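Local coordinates for structural PPIase-like protein L605 (Mimivirus, PDB 2OSE) that is a homotrimeric, virion-associated member of the cyclophilin family, to which peptidyl-prolyl cis-trans isomerase activity and cyclosporin A binding are generally assigned, at residues N158-D161 with E162-R165; T105-D109 with E110-P114; D20-N24 with N25-G29. One frame throughout, in Å; residues are numbered along the deposited sequence.

How the contacts relate
All three contacts are local turns within the one cyclophilin domain. Along the chain, contact 3 comes first, then contact 2, then contact 1. Contact 3 is the tip of the hairpin of strands 16-23 and 26-35. Contact 2 lies in the long loop between strands 89-92 and 128-135, and contact 1 in the loop joining strands 147-150 and 168-175, so contact 3 joins two neighbouring strands directly, while contacts 1 and 2 shape loops that connect strands of the same antiparallel sheet. Their centres stand 25 to 29 Å apart, and no two touch; contacts 2 and 3 lie on opposite sides of the chain's centre. Contact 1 also packs against a neighbouring subunit of the trimer, whereas no other chain touches contact 2.

Contact 1: residues N158-D161 with E162-R165; sequences NVLD and ELDR
A short 3-10 turn in the loop between strands 147-150 and 168-175 brings Val159 and Leu160 against Glu162 and Leu163. Two successive backbone bonds, each spanning three residues, build it: Glu162 N gives to Val159 O at 3.0 Å, and Leu163 N to Leu160 O at 3.2 Å. Both donors stand well above the carbonyl planes, in keeping with the tight winding. On the outer side Glu162 runs extended back over Val159, its CG anti to the carbonyl carbon (chi1 -72°), so that OE2 comes to 3.4 Å from Val159 CG1. Asp161 OD1 lies 4.4 Å from this same OE2, with the two carboxylates turned only 19° apart, a proximity that may disfavour full charge on both. The leucines, one turn apart, lie side by side and point the same way, Leu160 CD2 meeting Leu163 CD1 at 4.0 Å. Leu160 rests on Thr150 and Leu163 on Met148, both of strand 147-150; Leu163 also packs on Ala191 of a neighbouring subunit. At the start of the turn Asn158 OD1 takes a weak bond from Leu160 N at 3.3 Å, an Asx-turn link, and is further bonded by Arg155 N.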
ATOM      1  N   ASN A 158       1.979 -20.163 -10.782  1.00 41.46           N
ATOM      2  CA  ASN A 158       1.558 -18.752 -10.808  1.00 39.20           C
ATOM      3  C   ASN A 158       0.041 -18.622 -10.864  1.00 38.20           C
ATOM      4  O   ASN A 158      -0.665 -19.633 -10.856  1.00 39.21           O
ATOM      5  CB  ASN A 158       2.278 -17.949 -11.924  1.00 38.69           C
ATOM      6  CG  ASN A 158       1.952 -18.445 -13.328  1.00 37.02           C
ATOM      7  OD1 ASN A 158       0.808 -18.783 -13.632  1.00 34.59           O
ATOM      8  ND2 ASN A 158       2.968 -18.486 -14.194  1.00 35.05           N
ATOM      9  N   VAL A 159      -0.458 -17.397 -10.944  1.00 37.04           N
ATOM     10  CA  VAL A 159      -1.897 -17.152 -10.958  1.00 36.63           C
ATOM     11  C   VAL A 159      -2.422 -16.478 -12.221  1.00 36.08           C
ATOM     12  O   VAL A 159      -3.470 -15.833 -12.210  1.00 36.56           O
ATOM     13  CB  VAL A 159      -2.380 -16.399  -9.688  1.00 36.88           C
ATOM     14  CG1 VAL A 159      -2.310 -17.336  -8.459  1.00 38.53           C
ATOM     15  CG2 VAL A 159      -1.614 -15.092  -9.440  1.00 35.87           C
ATOM     16  N   LEU A 160      -1.707 -16.638 -13.324  1.00 35.02           N
ATOM     17  CA  LEU A 160      -2.155 -16.077 -14.587  1.00 34.47           C
ATOM     18  C   LEU A 160      -3.441 -16.751 -15.079  1.00 35.11           C
ATOM     19  O   LEU A 160      -4.266 -16.096 -15.718  1.00 34.57           O
ATOM     20  CB  LEU A 160      -1.041 -16.124 -15.650  1.00 33.73           C
ATOM     21  CG  LEU A 160       0.205 -15.277 -15.379  1.00 30.78           C
ATOM     22  CD1 LEU A 160       1.199 -15.426 -16.523  1.00 28.68           C
ATOM     23  CD2 LEU A 160      -0.144 -13.797 -15.129  1.00 25.84           C
ATOM     24  N   ASP A 161      -3.631 -18.038 -14.770  1.00 36.03           N
ATOM     25  CA  ASP A 161      -4.903 -18.678 -15.124  1.00 38.29           C
ATOM     26  C   ASP A 161      -6.123 -18.078 -14.415  1.00 38.60           C
ATOM     27  O   ASP A 161      -7.261 -18.337 -14.811  1.00 38.96           O
ATOM     28  CB  ASP A 161      -4.866 -20.204 -15.002  1.00 39.40           C
ATOM     29  CG  ASP A 161      -4.573 -20.684 -13.600  1.00 41.71           C
ATOM     30  OD1 ASP A 161      -4.728 -19.920 -12.614  1.00 43.45           O
ATOM     31  OD2 ASP A 161      -4.161 -21.860 -13.502  1.00 46.58           O
ATOM     32  N   GLU A 162      -5.878 -17.256 -13.395  1.00 39.04           N
ATOM     33  CA  GLU A 162      -6.978 -16.679 -12.606  1.00 39.92           C
ATOM     34  C   GLU A 162      -7.440 -15.342 -13.154  1.00 39.20           C
ATOM     35  O   GLU A 162      -8.433 -14.783 -12.666  1.00 39.97           O
ATOM     36  CB  GLU A 162      -6.584 -16.531 -11.130  1.00 39.81           C
ATOM     37  CG  GLU A 162      -6.504 -17.866 -10.367  1.00 41.99           C
ATOM     38  CD  GLU A 162      -5.915 -17.726  -8.956  1.00 41.54           C
ATOM     39  OE1 GLU A 162      -5.941 -16.603  -8.379  1.00 45.66           O
ATOM     40  OE2 GLU A 162      -5.389 -18.746  -8.438  1.00 42.72           O
ATOM     41  N   LEU A 163      -6.727 -14.816 -14.157  1.00 37.61           N
ATOM     42  CA  LEU A 163      -7.090 -13.519 -14.738  1.00 36.32           C
ATOM     43  C   LEU A 163      -8.459 -13.612 -15.373  1.00 36.34           C
ATOM     44  O   LEU A 163      -8.766 -14.605 -16.013  1.00 35.73           O
ATOM     45  CB  LEU A 163      -6.062 -13.045 -15.774  1.00 35.87           C
ATOM     46  CG  LEU A 163      -4.657 -12.621 -15.276  1.00 36.37           C
ATOM     47  CD1 LEU A 163      -3.706 -12.444 -16.471  1.00 35.45           C
ATOM     48  CD2 LEU A 163      -4.693 -11.349 -14.422  1.00 35.47           C
ATOM     49  N   ASP A 164      -9.263 -12.565 -15.188  1.00 36.44           N
ATOM     50  CA  ASP A 164     -10.562 -12.465 -15.818  1.00 37.25           C
ATOM     51  C   ASP A 164     -10.406 -12.432 -17.348  1.00 37.48           C
ATOM     52  O   ASP A 164      -9.482 -11.805 -17.878  1.00 37.15           O
ATOM     53  CB  ASP A 164     -11.265 -11.208 -15.325  1.00 36.59           C
ATOM     54  CG  ASP A 164     -12.776 -11.253 -15.540  1.00 38.92           C
ATOM     55  OD1 ASP A 164     -13.213 -10.995 -16.676  1.00 37.80           O
ATOM     56  OD2 ASP A 164     -13.522 -11.517 -14.564  1.00 39.53           O
ATOM     57  N   ARG A 165     -11.289 -13.137 -18.045  1.00 37.51           N
ATOM     58  CA  ARG A 165     -11.391 -13.059 -19.516  1.00 37.86           C
ATOM     59  C   ARG A 165     -11.434 -11.602 -19.999  1.00 36.50           C
ATOM     60  O   ARG A 165     -11.009 -11.298 -21.125  1.00 37.01           O
ATOM     61  CB  ARG A 165     -12.648 -13.812 -19.945  1.00 39.21           C
ATOM     62  CG  ARG A 165     -13.125 -13.586 -21.348  1.00 44.89           C
ATOM     63  CD  ARG A 165     -12.802 -14.746 -22.273  1.00 51.04           C
ATOM     64  NE  ARG A 165     -13.290 -14.470 -23.631  1.00 56.21           N
ATOM     65  CZ  ARG A 165     -13.323 -15.372 -24.610  1.00 59.39           C
ATOM     66  NH1 ARG A 165     -12.894 -16.617 -24.377  1.00 61.10           N
ATOM     67  NH2 ARG A 165     -13.781 -15.038 -25.814  1.00 59.24           N
TER

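Contact 2: residues T105-D109 with E110-P114; sequences TVYCD and EPIPP
A type I' beta turn from Tyr107 to Glu110, set in the long loop between strands 89-92 and 128-135, folds Thr105 and Tyr107 back onto Glu110 and Ile112. It is closed by Glu110 N, which donates to Tyr107 O at 3.0 Å, and it is entered through an inverse gamma turn centred on Tyr107. A side chain reinforces what the backbone begins. Thr105 OG1 occupies the place between backbone N and carbonyl carbon (chi1 81°), and from there its hydroxyl reaches across the turn to donate to Glu110 O at a short 2.6 Å, approaching 26° off the carbonyl plane. Thr105 OG1 also accepts a weak bond from Tyr107 N, the geometry of an ST turn, and thereby ties the start of the turn to its exit. Thr105 N in turn gives to Asp109 OD1 at 3.2 Å, coming from above the carboxylate plane, so the threonine is held by main chain and side chain alike.

The apolar half of the contact is built round the Tyr107 ring. Ile112 comes to its edge at about a right angle, CG1 lying 3.8 Å from Tyr107 CE2, while Val106 CG2 sits over the centre of one face. Ile112 CD1 also reaches Thr105 CG2, at 4.0 Å, linking the ring contact to the threonine.

Asp109 carries a salt bridge to Arg74 and a hydrogen bond from Tyr96 OH, which fix its carboxylate. Helix 41-52 covers Ile112 through Ala42 and Asn46, and Tyr107 OH is bonded to Ala42 O of the same helix, while Pro111 leans on Tyr142 of strand 141-142.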
ATOM      1  N   THR A 105      -7.749   8.578 -21.340  1.00 41.89           N
ATOM      2  CA  THR A 105      -7.920   8.140 -22.708  1.00 41.24           C
ATOM      3  C   THR A 105      -7.747   9.337 -23.644  1.00 41.88           C
ATOM      4  O   THR A 105      -7.883  10.492 -23.218  1.00 42.21           O
ATOM      5  CB  THR A 105      -9.284   7.427 -22.973  1.00 41.23           C
ATOM      6  OG1 THR A 105     -10.337   8.388 -23.169  1.00 41.23           O
ATOM      7  CG2 THR A 105      -9.660   6.436 -21.853  1.00 40.02           C
ATOM      8  N   VAL A 106      -7.440   9.056 -24.909  1.00 41.77           N
ATOM      9  CA  VAL A 106      -7.258  10.100 -25.935  1.00 42.24           C
ATOM     10  C   VAL A 106      -8.616  10.610 -26.473  1.00 43.02           C
ATOM     11  O   VAL A 106      -8.674  11.565 -27.251  1.00 42.83           O
ATOM     12  CB  VAL A 106      -6.368   9.615 -27.127  1.00 42.22           C
ATOM     13  CG1 VAL A 106      -4.954   9.257 -26.652  1.00 41.81           C
ATOM     14  CG2 VAL A 106      -7.017   8.412 -27.877  1.00 41.55           C
ATOM     15  N   TYR A 107      -9.698   9.962 -26.055  1.00 43.30           N
ATOM     16  CA  TYR A 107     -11.030  10.319 -26.527  1.00 44.06           C
ATOM     17  C   TYR A 107     -11.720  11.340 -25.611  1.00 45.00           C
ATOM     18  O   TYR A 107     -12.807  11.074 -25.104  1.00 44.63           O
ATOM     19  CB  TYR A 107     -11.866   9.048 -26.629  1.00 43.26           C
ATOM     20  CG  TYR A 107     -11.166   7.926 -27.377  1.00 42.47           C
ATOM     21  CD1 TYR A 107     -10.894   8.037 -28.747  1.00 41.49           C
ATOM     22  CD2 TYR A 107     -10.789   6.748 -26.720  1.00 40.85           C
ATOM     23  CE1 TYR A 107     -10.263   6.999 -29.446  1.00 40.84           C
ATOM     24  CE2 TYR A 107     -10.170   5.691 -27.415  1.00 39.88           C
ATOM     25  CZ  TYR A 107      -9.903   5.837 -28.776  1.00 41.71           C
ATOM     26  OH  TYR A 107      -9.272   4.832 -29.460  1.00 43.15           O
ATOM     27  N   CYS A 108     -11.088  12.500 -25.404  1.00 46.32           N
ATOM     28  CA  CYS A 108     -11.512  13.468 -24.364  1.00 48.18           C
ATOM     29  C   CYS A 108     -11.691  12.802 -22.989  1.00 48.52           C
ATOM     30  O   CYS A 108     -12.591  13.171 -22.202  1.00 48.48           O
ATOM     31  CB  CYS A 108     -12.799  14.198 -24.767  1.00 48.29           C
ATOM     32  SG  CYS A 108     -12.705  14.957 -26.393  1.00 53.53           S
ATOM     33  N   ASP A 109     -10.839  11.809 -22.715  1.00 48.50           N
ATOM     34  CA  ASP A 109     -10.875  11.044 -21.471  1.00 48.12           C
ATOM     35  C   ASP A 109     -12.174  10.294 -21.241  1.00 48.01           C
ATOM     36  O   ASP A 109     -12.480   9.891 -20.109  1.00 47.66           O
ATOM     37  CB  ASP A 109     -10.527  11.933 -20.276  1.00 49.09           C
ATOM     38  CG  ASP A 109      -9.069  12.314 -20.255  1.00 49.26           C
ATOM     39  OD1 ASP A 109      -8.221  11.418 -19.999  1.00 49.06           O
ATOM     40  OD2 ASP A 109      -8.771  13.499 -20.527  1.00 51.08           O
ATOM     41  N   GLU A 110     -12.928  10.088 -22.321  1.00 47.46           N
ATOM     42  CA  GLU A 110     -14.091   9.211 -22.279  1.00 47.84           C
ATOM     43  C   GLU A 110     -13.642   7.775 -22.021  1.00 46.47           C
ATOM     44  O   GLU A 110     -12.622   7.332 -22.576  1.00 46.21           O
ATOM     45  CB  GLU A 110     -14.861   9.228 -23.603  1.00 47.47           C
ATOM     46  CG  GLU A 110     -15.595  10.510 -23.951  1.00 50.07           C
ATOM     47  CD  GLU A 110     -16.327  10.381 -25.292  1.00 50.93           C
ATOM     48  OE1 GLU A 110     -15.903  11.057 -26.253  1.00 56.15           O
ATOM     49  OE2 GLU A 110     -17.306   9.586 -25.398  1.00 54.69           O
ATOM     50  N   PRO A 111     -14.408   7.043 -21.190  1.00 45.00           N
ATOM     51  CA  PRO A 111     -14.236   5.607 -21.038  1.00 43.53           C
ATOM     52  C   PRO A 111     -14.285   4.907 -22.391  1.00 42.23           C
ATOM     53  O   PRO A 111     -15.024   5.348 -23.292  1.00 42.39           O
ATOM     54  CB  PRO A 111     -15.468   5.183 -20.231  1.00 44.05           C
ATOM     55  CG  PRO A 111     -15.924   6.395 -19.507  1.00 44.91           C
ATOM     56  CD  PRO A 111     -15.478   7.585 -20.324  1.00 45.51           C
ATOM     57  N   ILE A 112     -13.532   3.816 -22.532  1.00 39.42           N
ATOM     58  CA  ILE A 112     -13.585   3.011 -23.751  1.00 36.94           C
ATOM     59  C   ILE A 112     -14.471   1.797 -23.544  1.00 36.32           C
ATOM     60  O   ILE A 112     -14.178   0.969 -22.705  1.00 35.46           O
ATOM     61  CB  ILE A 112     -12.154   2.530 -24.230  1.00 36.80           C
ATOM     62  CG1 ILE A 112     -11.218   3.720 -24.370  1.00 34.23           C
ATOM     63  CG2 ILE A 112     -12.262   1.743 -25.545  1.00 33.45           C
ATOM     64  CD1 ILE A 112      -9.729   3.360 -24.342  1.00 36.22           C
ATOM     65  N   PRO A 113     -15.565   1.681 -24.336  1.00 36.77           N
ATOM     66  CA  PRO A 113     -16.481   0.545 -24.246  1.00 36.18           C
ATOM     67  C   PRO A 113     -15.858  -0.760 -24.675  1.00 35.81           C
ATOM     68  O   PRO A 113     -14.931  -0.749 -25.486  1.00 35.75           O
ATOM     69  CB  PRO A 113     -17.613   0.923 -25.218  1.00 36.77           C
ATOM     70  CG  PRO A 113     -17.549   2.393 -25.288  1.00 38.27           C
ATOM     71  CD  PRO A 113     -16.061   2.678 -25.303  1.00 36.69           C
ATOM     72  N   PRO A 114     -16.386  -1.885 -24.161  1.00 35.25           N
ATOM     73  CA  PRO A 114     -15.846  -3.172 -24.531  1.00 35.90           C
ATOM     74  C   PRO A 114     -16.344  -3.614 -25.914  1.00 36.78           C
ATOM     75  O   PRO A 114     -16.960  -4.664 -26.051  1.00 36.82           O
ATOM     76  CB  PRO A 114     -16.330  -4.111 -23.407  1.00 35.84           C
ATOM     77  CG  PRO A 114     -17.505  -3.411 -22.751  1.00 34.96           C
ATOM     78  CD  PRO A 114     -17.543  -1.994 -23.234  1.00 35.77           C
TER

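Contact 3: residues D20-N24 with N25-G29; sequences DIVLN and NEIIG
Ile21 and Leu23 meet the side chain of Ile28 through its two branches: Ile21 CG2 lies 4.0 Å from Ile28 CD1, and Leu23 CB is equally distant from Ile28 CG2. The first of these depends on a chi1 of 67° at Ile28, which lodges CG1 between its own backbone N and carbonyl carbon, close to Ile21 O. Val22 and Ile27 touch more loosely on the other face of the hairpin, where Ile27 CD1 also approaches Asp20 OD2 to 3.5 Å. All of this belongs to a two-residue beta hairpin, in which Asn24 and Asn25, both with positive phi, form the type I' turn between Leu23 and Glu26. Leu23 N gives to Glu26 O at 2.9 Å and Glu26 N returns the bond to Leu23 O. Beyond the non-hydrogen-bonded pair Val22 and Ile27 a beta bulge intervenes: Ile21 O takes Ile28 N, yet Ile21 N gives to Gly29 O, both at 2.8 Å, so two residues stand against one. The short segments pair antiparallel but are strongly twisted, their directions 128° apart. Further out, Phe198 of strand 198-205 and Met186 of helix 177-186 pack against both Leu23 and Ile28, Val179 and Ile183 of that helix pack on Ile21, and Arg30 holds Asp20 by a salt bridge.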
ATOM      1  N   ASP A  20      11.081   2.294 -23.645  1.00 26.18           N
ATOM      2  CA  ASP A  20      12.207   2.140 -22.682  1.00 25.79           C
ATOM      3  C   ASP A  20      11.670   1.884 -21.280  1.00 25.14           C
ATOM      4  O   ASP A  20      10.646   2.471 -20.892  1.00 24.43           O
ATOM      5  CB  ASP A  20      13.060   3.407 -22.626  1.00 25.26           C
ATOM      6  CG  ASP A  20      14.036   3.490 -23.727  1.00 28.78           C
ATOM      7  OD1 ASP A  20      14.435   2.439 -24.298  1.00 32.12           O
ATOM      8  OD2 ASP A  20      14.419   4.627 -24.054  1.00 30.45           O
ATOM      9  N   ILE A  21      12.350   1.011 -20.534  1.00 25.34           N
ATOM     10  CA  ILE A  21      12.028   0.752 -19.110  1.00 26.25           C
ATOM     11  C   ILE A  21      13.156   1.372 -18.297  1.00 28.00           C
ATOM     12  O   ILE A  21      14.334   1.180 -18.622  1.00 28.15           O
ATOM     13  CB  ILE A  21      11.888  -0.767 -18.784  1.00 27.24           C
ATOM     14  CG1 ILE A  21      10.921  -1.449 -19.790  1.00 26.20           C
ATOM     15  CG2 ILE A  21      11.410  -1.009 -17.315  1.00 25.40           C
ATOM     16  CD1 ILE A  21       9.451  -1.115 -19.534  1.00 28.80           C
ATOM     17  N   VAL A  22      12.781   2.185 -17.314  1.00 29.08           N
ATOM     18  CA  VAL A  22      13.749   2.994 -16.552  1.00 30.00           C
ATOM     19  C   VAL A  22      13.704   2.515 -15.101  1.00 30.55           C
ATOM     20  O   VAL A  22      12.646   2.158 -14.582  1.00 29.39           O
ATOM     21  CB  VAL A  22      13.417   4.528 -16.677  1.00 30.20           C
ATOM     22  CG1 VAL A  22      14.250   5.411 -15.687  1.00 31.08           C
ATOM     23  CG2 VAL A  22      13.605   5.001 -18.122  1.00 28.19           C
ATOM     24  N   LEU A  23      14.866   2.477 -14.465  1.00 32.54           N
ATOM     25  CA  LEU A  23      14.965   2.223 -13.020  1.00 34.14           C
ATOM     26  C   LEU A  23      16.083   3.117 -12.478  1.00 36.16           C
ATOM     27  O   LEU A  23      17.231   3.060 -12.945  1.00 36.52           O
ATOM     28  CB  LEU A  23      15.295   0.758 -12.744  1.00 34.47           C
ATOM     29  CG  LEU A  23      15.681   0.340 -11.310  1.00 33.77           C
ATOM     30  CD1 LEU A  23      14.456   0.251 -10.484  1.00 32.72           C
ATOM     31  CD2 LEU A  23      16.426  -0.980 -11.304  1.00 35.02           C
ATOM     32  N   ASN A  24      15.736   3.991 -11.550  1.00 38.08           N
ATOM     33  CA  ASN A  24      16.723   4.896 -10.938  1.00 39.80           C
ATOM     34  C   ASN A  24      17.427   5.790 -11.940  1.00 40.63           C
ATOM     35  O   ASN A  24      18.664   5.906 -11.934  1.00 41.07           O
ATOM     36  CB  ASN A  24      17.738   4.096 -10.127  1.00 39.67           C
ATOM     37  CG  ASN A  24      17.108   3.435  -8.929  1.00 41.58           C
ATOM     38  OD1 ASN A  24      16.205   4.001  -8.299  1.00 42.98           O
ATOM     39  ND2 ASN A  24      17.571   2.228  -8.607  1.00 40.87           N
ATOM     40  N   ASN A  25      16.628   6.395 -12.816  1.00 41.28           N
ATOM     41  CA  ASN A  25      17.126   7.310 -13.839  1.00 42.34           C
ATOM     42  C   ASN A  25      18.047   6.723 -14.906  1.00 41.71           C
ATOM     43  O   ASN A  25      18.671   7.475 -15.661  1.00 42.97           O
ATOM     44  CB  ASN A  25      17.738   8.577 -13.195  1.00 43.22           C
ATOM     45  CG  ASN A  25      16.700   9.409 -12.493  1.00 46.68           C
ATOM     46  OD1 ASN A  25      16.770   9.635 -11.276  1.00 50.87           O
ATOM     47  ND2 ASN A  25      15.691   9.846 -13.250  1.00 50.58           N
ATOM     48  N   GLU A  26      18.098   5.390 -14.972  1.00 40.35           N
ATOM     49  CA  GLU A  26      18.852   4.638 -15.973  1.00 38.99           C
ATOM     50  C   GLU A  26      17.890   3.728 -16.779  1.00 36.54           C
ATOM     51  O   GLU A  26      17.071   3.015 -16.200  1.00 33.65           O
ATOM     52  CB  GLU A  26      19.920   3.769 -15.282  1.00 40.14           C
ATOM     53  CG  GLU A  26      19.502   2.281 -15.149  1.00 45.00           C
ATOM     54  CD  GLU A  26      20.053   1.535 -13.937  1.00 53.63           C
ATOM     55  OE1 GLU A  26      19.482   1.669 -12.806  1.00 51.67           O
ATOM     56  OE2 GLU A  26      21.036   0.760 -14.146  1.00 57.28           O
ATOM     57  N   ILE A  27      18.020   3.750 -18.103  1.00 35.45           N
ATOM     58  CA  ILE A  27      17.320   2.790 -18.976  1.00 33.46           C
ATOM     59  C   ILE A  27      17.882   1.381 -18.774  1.00 32.81           C
ATOM     60  O   ILE A  27      19.073   1.128 -18.989  1.00 32.16           O
ATOM     61  CB  ILE A  27      17.446   3.172 -20.471  1.00 33.32           C
ATOM     62  CG1 ILE A  27      16.940   4.596 -20.690  1.00 32.31           C
ATOM     63  CG2 ILE A  27      16.730   2.133 -21.364  1.00 32.58           C
ATOM     64  CD1 ILE A  27      17.245   5.158 -22.022  1.00 33.67           C
ATOM     65  N   ILE A  28      17.021   0.469 -18.350  1.00 30.96           N
ATOM     66  CA  ILE A  28      17.432  -0.937 -18.241  1.00 30.61           C
ATOM     67  C   ILE A  28      17.136  -1.832 -19.490  1.00 28.74           C
ATOM     68  O   ILE A  28      17.634  -2.932 -19.595  1.00 27.12           O
ATOM     69  CB  ILE A  28      16.915  -1.576 -16.964  1.00 31.10           C
ATOM     70  CG1 ILE A  28      15.407  -1.693 -16.975  1.00 31.94           C
ATOM     71  CG2 ILE A  28      17.408  -0.784 -15.721  1.00 33.29           C
ATOM     72  CD1 ILE A  28      14.862  -2.311 -15.696  1.00 35.57           C
ATOM     73  N   GLY A  29      16.360  -1.331 -20.440  1.00 26.69           N
ATOM     74  CA  GLY A  29      16.076  -2.096 -21.636  1.00 26.81           C
ATOM     75  C   GLY A  29      14.893  -1.496 -22.346  1.00 25.79           C
ATOM     76  O   GLY A  29      14.267  -0.577 -21.820  1.00 27.60           O
TER